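Local structure of N-acylethanolamine-hydrolyzing acid amidase subunit beta (Caenorhabditis elegans, 6DY3) at residues C1-S9 / I14-D22; G62-R71 / F119-I129. The protein probably degrades bioactive fatty acid amides such as N-palmitoylethanolamine to ethanolamine and free fatty acids, as the beta subunit of an autocatalytically cleaved heterodimer. All coordinates share one frame; numbering follows the deposited sequence.

Interaction 1. Residues C1-S9 / I14-D22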
loop_
_atom_site.group_PDB
_atom_site.type_symbol
_atom_site.label_atom_id
_atom_site.label_comp_id
_atom_site.label_asym_id
_atom_site.label_seq_id
_atom_site.Cartn_x
_atom_site.Cartn_y
_atom_site.Cartn_z
ATOM N N CYS B 1 -4.108 -3.455 -8.634
ATOM C CA CYS B 1 -4.476 -3.339 -7.232
ATOM C C CYS B 1 -5.982 -3.412 -7.061
ATOM O O CYS B 1 -6.727 -2.733 -7.761
ATOM C CB CYS B 1 -3.964 -2.025 -6.656
ATOM S SG CYS B 1 -2.183 -1.930 -6.635
ATOM N N THR B 2 -6.418 -4.220 -6.100
ATOM C CA THR B 2 -7.825 -4.341 -5.743
ATOM C C THR B 2 -7.925 -4.301 -4.227
ATOM O O THR B 2 -7.364 -5.162 -3.544
ATOM C CB THR B 2 -8.432 -5.641 -6.290
ATOM O OG1 THR B 2 -8.213 -5.720 -7.703
ATOM C CG2 THR B 2 -9.933 -5.711 -6.012
ATOM N N SER B 3 -8.620 -3.299 -3.707
ATOM C CA SER B 3 -8.857 -3.175 -2.277
ATOM C C SER B 3 -10.343 -3.337 -2.018
ATOM O O SER B 3 -11.164 -2.680 -2.666
ATOM C CB SER B 3 -8.370 -1.826 -1.748
ATOM O OG SER B 3 -6.956 -1.765 -1.761
ATOM N N ILE B 4 -10.680 -4.184 -1.051
ATOM C CA ILE B 4 -12.062 -4.487 -0.712
ATOM C C ILE B 4 -12.234 -4.318 0.788
ATOM O O ILE B 4 -11.353 -4.694 1.568
ATOM C CB ILE B 4 -12.464 -5.915 -1.139
ATOM C CG1 ILE B 4 -12.156 -6.137 -2.621
ATOM C CG2 ILE B 4 -13.949 -6.161 -0.847
ATOM C CD1 ILE B 4 -12.373 -7.576 -3.083
ATOM N N VAL B 5 -13.361 -3.730 1.183
ATOM C CA VAL B 5 -13.780 -3.652 2.575
ATOM C C VAL B 5 -15.232 -4.097 2.651
ATOM O O VAL B 5 -16.065 -3.634 1.865
ATOM C CB VAL B 5 -13.609 -2.233 3.144
ATOM C CG1 VAL B 5 -14.427 -2.055 4.433
ATOM C CG2 VAL B 5 -12.146 -1.973 3.417
ATOM N N ALA B 6 -15.536 -4.985 3.601
ATOM C CA ALA B 6 -16.879 -5.532 3.754
ATOM C C ALA B 6 -17.213 -5.701 5.229
ATOM O O ALA B 6 -16.357 -6.089 6.029
ATOM C CB ALA B 6 -17.020 -6.883 3.032
ATOM N N GLN B 7 -18.465 -5.410 5.585
ATOM C CA GLN B 7 -18.968 -5.636 6.934
ATOM C C GLN B 7 -20.094 -6.660 6.875
ATOM O O GLN B 7 -21.102 -6.441 6.193
ATOM C CB GLN B 7 -19.449 -4.332 7.571
ATOM C CG GLN B 7 -19.838 -4.496 9.024
ATOM C CD GLN B 7 -20.254 -3.199 9.681
ATOM O OE1 GLN B 7 -20.417 -2.168 9.028
ATOM N NE2 GLN B 7 -20.403 -3.239 10.991
ATOM N N ASN B 8 -19.924 -7.774 7.583
ATOM C CA ASN B 8 -20.910 -8.840 7.526
ATOM C C ASN B 8 -22.082 -8.517 8.449
ATOM O O ASN B 8 -22.137 -7.465 9.092
ATOM C CB ASN B 8 -20.270 -10.183 7.880
ATOM C CG ASN B 8 -19.704 -10.214 9.284
ATOM O OD1 ASN B 8 -20.039 -9.383 10.127
ATOM N ND2 ASN B 8 -18.847 -11.189 9.549
ATOM N N SER B 9 -23.039 -9.447 8.515
ATOM C CA SER B 9 -24.227 -9.233 9.334
ATOM C C SER B 9 -23.868 -9.126 10.809
ATOM O O SER B 9 -24.468 -8.334 11.545
ATOM C CB SER B 9 -25.224 -10.369 9.108
ATOM O OG SER B 9 -25.600 -10.459 7.745
ATOM N N ILE B 14 -13.978 -6.718 7.327
ATOM C CA ILE B 14 -12.876 -7.438 6.701
ATOM C C ILE B 14 -12.275 -6.570 5.605
ATOM O O ILE B 14 -13.001 -5.964 4.810
ATOM C CB ILE B 14 -13.333 -8.797 6.129
ATOM C CG1 ILE B 14 -13.902 -9.682 7.242
ATOM C CG2 ILE B 14 -12.181 -9.508 5.434
ATOM C CD1 ILE B 14 -15.396 -9.552 7.432
ATOM N N HIS B 15 -10.944 -6.535 5.553
ATOM C CA HIS B 15 -10.208 -5.726 4.588
ATOM C C HIS B 15 -9.358 -6.661 3.738
ATOM O O HIS B 15 -8.415 -7.282 4.243
ATOM C CB HIS B 15 -9.337 -4.691 5.297
ATOM C CG HIS B 15 -8.713 -3.691 4.374
ATOM N ND1 HIS B 15 -8.254 -2.466 4.807
ATOM C CD2 HIS B 15 -8.481 -3.727 3.040
ATOM C CE1 HIS B 15 -7.762 -1.794 3.782
ATOM N NE2 HIS B 15 -7.888 -2.537 2.699
ATOM N N GLY B 16 -9.690 -6.758 2.454
ATOM C CA GLY B 16 -8.950 -7.580 1.514
ATOM C C GLY B 16 -8.198 -6.703 0.531
ATOM O O GLY B 16 -8.678 -5.640 0.137
ATOM N N ARG B 17 -7.024 -7.167 0.113
ATOM C CA ARG B 17 -6.167 -6.349 -0.730
ATOM C C ARG B 17 -5.316 -7.232 -1.628
ATOM O O ARG B 17 -4.590 -8.102 -1.142
ATOM C CB ARG B 17 -5.270 -5.445 0.127
ATOM C CG ARG B 17 -4.768 -4.211 -0.608
ATOM C CD ARG B 17 -3.422 -4.436 -1.254
ATOM N NE ARG B 17 -3.228 -3.537 -2.384
ATOM C CZ ARG B 17 -2.748 -2.304 -2.305
ATOM N NH1 ARG B 17 -2.387 -1.799 -1.140
ATOM N NH2 ARG B 17 -2.622 -1.582 -3.409
ATOM N N ASN B 18 -5.390 -6.983 -2.929
ATOM C CA ASN B 18 -4.475 -7.561 -3.901
ATOM C C ASN B 18 -3.568 -6.460 -4.422
ATOM O O ASN B 18 -4.028 -5.350 -4.691
ATOM C CB ASN B 18 -5.228 -8.201 -5.066
ATOM C CG ASN B 18 -5.722 -9.598 -4.756
ATOM O OD1 ASN B 18 -5.642 -10.062 -3.619
ATOM N ND2 ASN B 18 -6.243 -10.278 -5.769
ATOM N N LEU B 19 -2.278 -6.759 -4.535
ATOM C CA LEU B 19 -1.299 -5.817 -5.070
ATOM C C LEU B 19 -0.869 -6.300 -6.451
ATOM O O LEU B 19 -0.252 -7.362 -6.578
ATOM C CB LEU B 19 -0.096 -5.690 -4.143
ATOM C CG LEU B 19 0.886 -4.615 -4.611
ATOM C CD1 LEU B 19 0.530 -3.290 -3.964
ATOM C CD2 LEU B 19 2.324 -5.015 -4.319
ATOM N N ASP B 20 -1.197 -5.526 -7.481
ATOM C CA ASP B 20 -0.760 -5.810 -8.842
ATOM C C ASP B 20 0.389 -4.878 -9.209
ATOM O O ASP B 20 0.291 -3.657 -9.050
ATOM C CB ASP B 20 -1.916 -5.659 -9.833
ATOM C CG ASP B 20 -3.075 -6.624 -9.544
ATOM O OD1 ASP B 20 -4.237 -6.268 -9.833
ATOM O OD2 ASP B 20 -2.832 -7.734 -9.025
ATOM N N TYR B 21 1.472 -5.460 -9.708
ATOM C CA TYR B 21 2.719 -4.751 -9.946
ATOM C C TYR B 21 3.306 -5.268 -11.245
ATOM O O TYR B 21 3.426 -6.484 -11.425
ATOM C CB TYR B 21 3.689 -4.988 -8.787
ATOM C CG TYR B 21 4.733 -3.924 -8.558
ATOM C CD1 TYR B 21 4.430 -2.762 -7.857
ATOM C CD2 TYR B 21 6.038 -4.103 -9.006
ATOM C CE1 TYR B 21 5.387 -1.801 -7.626
ATOM C CE2 TYR B 21 7.011 -3.140 -8.778
ATOM C CZ TYR B 21 6.680 -1.994 -8.088
ATOM O OH TYR B 21 7.650 -1.044 -7.861
ATOM N N ASP B 22 3.661 -4.355 -12.152
ATOM C CA ASP B 22 4.170 -4.767 -13.457
ATOM C C ASP B 22 5.460 -5.561 -13.325
ATOM O O ASP B 22 5.704 -6.498 -14.093
ATOM C CB ASP B 22 4.396 -3.544 -14.339
ATOM C CG ASP B 22 4.458 -3.895 -15.800
ATOM O OD1 ASP B 22 5.578 -4.109 -16.318
ATOM O OD2 ASP B 22 3.380 -3.970 -16.427
HETATM O O HOH W 1 -6.370 -7.153 -8.425
#
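Ser3 OG lies over the rim of one face of the Arg17 guanidinium, Leu19 CD1 over the opposite face, and Cys1 meets its edge, SG 3.3 Å from Arg17 NH2. The His15 ring carries Val5 CG2 over its centre, a CH-pi contact 4.0 Å from the ring centroid; His15 ND1 bonds to Ser65 OG and His15 NE2 to Ser67 OG. The Arg17 chain bends at chi2 (-93°), bringing NE 3.0 Å from Asn18 O; this oxygen lies in the guanidinium plane, while NE stands above the carbonyl plane, on the side opposite Thr2 N. Arg17 NH2 bonds to Leu68 O. With an alanine here, Leu68 O and Asn18 O would each probably lose a donor, and Cys1 SG the guanidinium edge beside it. The two strands form an antiparallel hairpin of the Ntn-hydrolase fold, and Cys1 at its start is probably the nucleophile, as in related enzymes. Six backbone bonds join Thr2 to Asn18, Ile4 to Gly16 and Ala6 to Ile14. Cys1 N forms a salt bridge with Asp20 OD1 at 3.1 Å, from above the carboxylate plane, and Arg174 and Thr209 hold Asp20. On the face of Ile4 and Ile14, both side chains pack on Met195 of helix 192-199.

Interaction 2. Residues G62-R71 / F119-I129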
loop_
_atom_site.group_PDB
_atom_site.type_symbol
_atom_site.label_atom_id
_atom_site.label_comp_id
_atom_site.label_asym_id
_atom_site.label_seq_id
_atom_site.Cartn_x
_atom_site.Cartn_y
_atom_site.Cartn_z
ATOM N N GLY B 62 -6.175 -3.800 16.291
ATOM C CA GLY B 62 -7.309 -3.512 17.137
ATOM C C GLY B 62 -8.087 -2.265 16.773
ATOM O O GLY B 62 -9.179 -2.061 17.315
ATOM N N GLU B 63 -7.578 -1.426 15.873
ATOM C CA GLU B 63 -8.188 -0.125 15.613
ATOM C C GLU B 63 -8.605 0.039 14.159
ATOM O O GLU B 63 -9.786 0.277 13.891
ATOM C CB GLU B 63 -7.226 0.988 16.045
ATOM C CG GLU B 63 -6.856 0.923 17.528
ATOM C CD GLU B 63 -8.032 1.245 18.455
ATOM O OE1 GLU B 63 -9.094 1.683 17.962
ATOM O OE2 GLU B 63 -7.894 1.056 19.683
ATOM N N TYR B 64 -7.678 -0.053 13.210
ATOM C CA TYR B 64 -8.037 0.122 11.810
ATOM C C TYR B 64 -6.939 -0.446 10.923
ATOM O O TYR B 64 -5.805 -0.666 11.360
ATOM C CB TYR B 64 -8.261 1.596 11.468
ATOM C CG TYR B 64 -7.024 2.449 11.627
ATOM C CD1 TYR B 64 -6.207 2.727 10.539
ATOM C CD2 TYR B 64 -6.670 2.976 12.859
ATOM C CE1 TYR B 64 -5.079 3.507 10.671
ATOM C CE2 TYR B 64 -5.541 3.758 13.000
ATOM C CZ TYR B 64 -4.750 4.019 11.904
ATOM O OH TYR B 64 -3.625 4.797 12.043
ATOM N N SER B 65 -7.293 -0.654 9.658
ATOM C CA SER B 65 -6.347 -1.056 8.632
ATOM C C SER B 65 -6.516 -0.143 7.423
ATOM O O SER B 65 -7.570 0.464 7.218
ATOM C CB SER B 65 -6.532 -2.534 8.235
ATOM O OG SER B 65 -7.844 -2.781 7.773
ATOM N N VAL B 66 -5.454 -0.040 6.626
ATOM C CA VAL B 66 -5.426 0.883 5.499
ATOM C C VAL B 66 -4.679 0.240 4.339
ATOM O O VAL B 66 -3.742 -0.540 4.533
ATOM C CB VAL B 66 -4.785 2.234 5.881
ATOM C CG1 VAL B 66 -3.376 2.028 6.375
ATOM C CG2 VAL B 66 -4.805 3.178 4.697
ATOM N N SER B 67 -5.133 0.552 3.123
ATOM C CA SER B 67 -4.425 0.200 1.899
ATOM C C SER B 67 -4.595 1.327 0.885
ATOM O O SER B 67 -5.649 1.967 0.815
ATOM C CB SER B 67 -4.933 -1.124 1.299
ATOM O OG SER B 67 -6.238 -0.987 0.762
ATOM N N LEU B 68 -3.556 1.556 0.087
ATOM C CA LEU B 68 -3.560 2.629 -0.899
ATOM C C LEU B 68 -3.494 2.046 -2.304
ATOM O O LEU B 68 -2.645 1.197 -2.591
ATOM C CB LEU B 68 -2.388 3.586 -0.679
ATOM C CG LEU B 68 -2.353 4.778 -1.632
ATOM C CD1 LEU B 68 -2.071 6.064 -0.876
ATOM C CD2 LEU B 68 -1.315 4.549 -2.720
ATOM N N ASN B 69 -4.402 2.499 -3.166
ATOM C CA ASN B 69 -4.385 2.176 -4.584
ATOM C C ASN B 69 -3.968 3.413 -5.368
ATOM O O ASN B 69 -4.500 4.505 -5.148
ATOM C CB ASN B 69 -5.757 1.700 -5.064
ATOM C CG ASN B 69 -6.196 0.407 -4.409
ATOM O OD1 ASN B 69 -5.572 -0.066 -3.453
ATOM N ND2 ASN B 69 -7.281 -0.176 -4.920
ATOM N N ALA B 70 -3.030 3.239 -6.288
ATOM C CA ALA B 70 -2.698 4.323 -7.191
ATOM C C ALA B 70 -3.895 4.616 -8.080
ATOM O O ALA B 70 -4.703 3.734 -8.381
ATOM C CB ALA B 70 -1.479 3.966 -8.035
ATOM N N ARG B 71 -4.020 5.876 -8.483
ATOM C CA ARG B 71 -5.147 6.332 -9.286
ATOM C C ARG B 71 -4.594 6.879 -10.590
ATOM O O ARG B 71 -3.824 7.846 -10.584
ATOM C CB ARG B 71 -5.954 7.397 -8.543
ATOM C CG ARG B 71 -7.324 7.666 -9.104
ATOM C CD ARG B 71 -8.040 8.674 -8.230
ATOM N NE ARG B 71 -9.382 8.979 -8.706
ATOM C CZ ARG B 71 -10.162 9.909 -8.171
ATOM N NH1 ARG B 71 -9.725 10.627 -7.143
ATOM N NH2 ARG B 71 -11.375 10.126 -8.659
ATOM N N PHE B 119 -1.810 16.043 -2.399
ATOM C CA PHE B 119 -1.602 14.619 -2.209
ATOM C C PHE B 119 -1.764 13.927 -3.551
ATOM O O PHE B 119 -2.640 14.287 -4.343
ATOM C CB PHE B 119 -2.574 14.037 -1.184
ATOM C CG PHE B 119 -2.128 12.730 -0.616
ATOM C CD1 PHE B 119 -1.247 12.695 0.454
ATOM C CD2 PHE B 119 -2.577 11.535 -1.156
ATOM C CE1 PHE B 119 -0.825 11.486 0.978
ATOM C CE2 PHE B 119 -2.161 10.317 -0.640
ATOM C CZ PHE B 119 -1.285 10.288 0.427
ATOM N N SER B 120 -0.906 12.951 -3.805
ATOM C CA SER B 120 -0.921 12.269 -5.084
ATOM C C SER B 120 -2.282 11.602 -5.286
ATOM O O SER B 120 -2.810 10.989 -4.344
ATOM C CB SER B 120 0.197 11.232 -5.139
ATOM O OG SER B 120 0.345 10.700 -6.444
ATOM N N PRO B 121 -2.892 11.717 -6.467
ATOM C CA PRO B 121 -4.197 11.077 -6.676
ATOM C C PRO B 121 -4.114 9.584 -6.401
ATOM O O PRO B 121 -3.180 8.902 -6.826
ATOM C CB PRO B 121 -4.509 11.378 -8.145
ATOM C CG PRO B 121 -3.735 12.602 -8.449
ATOM C CD PRO B 121 -2.474 12.490 -7.646
ATOM N N SER B 122 -5.095 9.081 -5.665
ATOM C CA SER B 122 -5.058 7.703 -5.201
ATOM C C SER B 122 -6.393 7.395 -4.538
ATOM O O SER B 122 -7.237 8.276 -4.352
ATOM C CB SER B 122 -3.893 7.480 -4.233
ATOM O OG SER B 122 -3.945 8.419 -3.176
ATOM N N TYR B 123 -6.572 6.127 -4.190
ATOM C CA TYR B 123 -7.689 5.683 -3.372
ATOM C C TYR B 123 -7.126 5.129 -2.076
ATOM O O TYR B 123 -6.326 4.188 -2.098
ATOM C CB TYR B 123 -8.512 4.612 -4.080
ATOM C CG TYR B 123 -9.230 5.081 -5.323
ATOM C CD1 TYR B 123 -10.316 5.945 -5.238
ATOM C CD2 TYR B 123 -8.844 4.632 -6.582
ATOM C CE1 TYR B 123 -10.985 6.361 -6.371
ATOM C CE2 TYR B 123 -9.511 5.043 -7.720
ATOM C CZ TYR B 123 -10.578 5.905 -7.607
ATOM O OH TYR B 123 -11.241 6.312 -8.741
ATOM N N ILE B 124 -7.557 5.697 -0.956
ATOM C CA ILE B 124 -7.177 5.222 0.368
ATOM C C ILE B 124 -8.383 4.499 0.949
ATOM O O ILE B 124 -9.445 5.104 1.148
ATOM C CB ILE B 124 -6.719 6.375 1.276
ATOM C CG1 ILE B 124 -5.518 7.087 0.647
ATOM C CG2 ILE B 124 -6.368 5.848 2.658
ATOM C CD1 ILE B 124 -5.069 8.328 1.378
ATOM N N ILE B 125 -8.221 3.208 1.213
ATOM C CA ILE B 125 -9.288 2.360 1.734
ATOM C C ILE B 125 -8.978 2.082 3.196
ATOM O O ILE B 125 -7.905 1.559 3.521
ATOM C CB ILE B 125 -9.416 1.054 0.934
ATOM C CG1 ILE B 125 -9.860 1.341 -0.506
ATOM C CG2 ILE B 125 -10.388 0.099 1.608
ATOM C CD1 ILE B 125 -8.731 1.670 -1.464
ATOM N N VAL B 126 -9.919 2.417 4.072
ATOM C CA VAL B 126 -9.732 2.301 5.511
ATOM C C VAL B 126 -10.847 1.431 6.075
ATOM O O VAL B 126 -12.017 1.585 5.706
ATOM C CB VAL B 126 -9.721 3.687 6.194
ATOM C CG1 VAL B 126 -9.246 3.568 7.640
ATOM C CG2 VAL B 126 -8.854 4.667 5.417
ATOM N N ALA B 127 -10.479 0.521 6.974
ATOM C CA ALA B 127 -11.419 -0.380 7.623
ATOM C C ALA B 127 -11.310 -0.231 9.133
ATOM O O ALA B 127 -10.207 -0.116 9.677
ATOM C CB ALA B 127 -11.154 -1.832 7.216
ATOM N N GLY B 128 -12.456 -0.239 9.810
ATOM C CA GLY B 128 -12.490 -0.032 11.245
ATOM C C GLY B 128 -13.053 -1.204 12.023
ATOM O O GLY B 128 -12.891 -2.364 11.632
ATOM N N ILE B 129 -13.722 -0.903 13.138
ATOM C CA ILE B 129 -14.209 -1.935 14.047
ATOM C C ILE B 129 -15.681 -1.706 14.372
ATOM O O ILE B 129 -16.430 -2.662 14.602
ATOM C CB ILE B 129 -13.357 -1.971 15.326
ATOM C CG1 ILE B 129 -13.443 -0.626 16.052
ATOM C CG2 ILE B 129 -11.912 -2.331 14.978
ATOM C CD1 ILE B 129 -12.544 -0.511 17.281
#
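Val66 and Ile124 lie side by side and point the same way, their CG2 methyls 3.7 Å apart, at the apolar heart of this strand pair. Leu68 sets its CG anti to the backbone N (chi1 -177°), and its CD1 reaches Ile124 CG1 at 3.9 Å while also meeting the edge of the Phe119 ring. Further along, Val126 CG1 approaches the Tyr64 ring obliquely. Helix 106-113 covers this face, with Phe113 against both Val66 and Ile124; Leu68 also touches Tyr99 of the alpha subunit.

The two strands are neighbours in the second antiparallel sheet of the Ntn-hydrolase sandwich, in which two layers of sheet are packed between helices. Paired bonds link Ser65 with Ala127, Ser67 with Ile125 and Asn69 with Tyr123; Ile125 N to Ser67 O is nearly straight, with 177° at the hydrogen. At the start of strand 64-70, Glu63 and Tyr64 form a classic beta bulge against strand 57-60.

The face toward the other sheet mixes small and polar groups. Ser65 sits against Ala127, with OG 3.5 Å from Ala127 CB. The Ile125 side chain runs obliquely across that of Asn69, its CD1 methyl 4.1 Å from Asn69 CG. Asn69 OD1 is bonded to Ser3 OG, close to Cys1, the probable nucleophile.

At the polar end, the extended chain of Arg71 crosses Tyr123 at about a right angle. Arg71 CD lies over one face of the Tyr123 ring, offset toward the rim, 4.1 Å from the ring centroid in a CH-pi contact, and the guanidinium is turned 36° from the ring plane. Asp165 forms a salt bridge to Arg71 NE and Asn140 bonds to Arg71 NH1, while Tyr123 OH is bonded to Phe164 O.

From its N terminus the chain runs out along strand 2-7 and returns at once, so interaction 1 closes a short hairpin in the first sheet. The chain then passes through strands 31-38, 41-49 and 57-60 to reach strand 64-70. Interaction 2 closes a much longer loop of 47 residues, mostly helical, that carries helices 76-89, 92-102 and 106-113 before strand 122-127 returns. The two closures follow one another in series, neither nested nor crossed. In space, however, their centres lie only about 10 Å apart, and the facing sheets meet between Ser3 OG and Ser67 OG, 2.7 Å apart in a probable hydrogen bond, and where Val5 CG2 packs on Ile125 CG2.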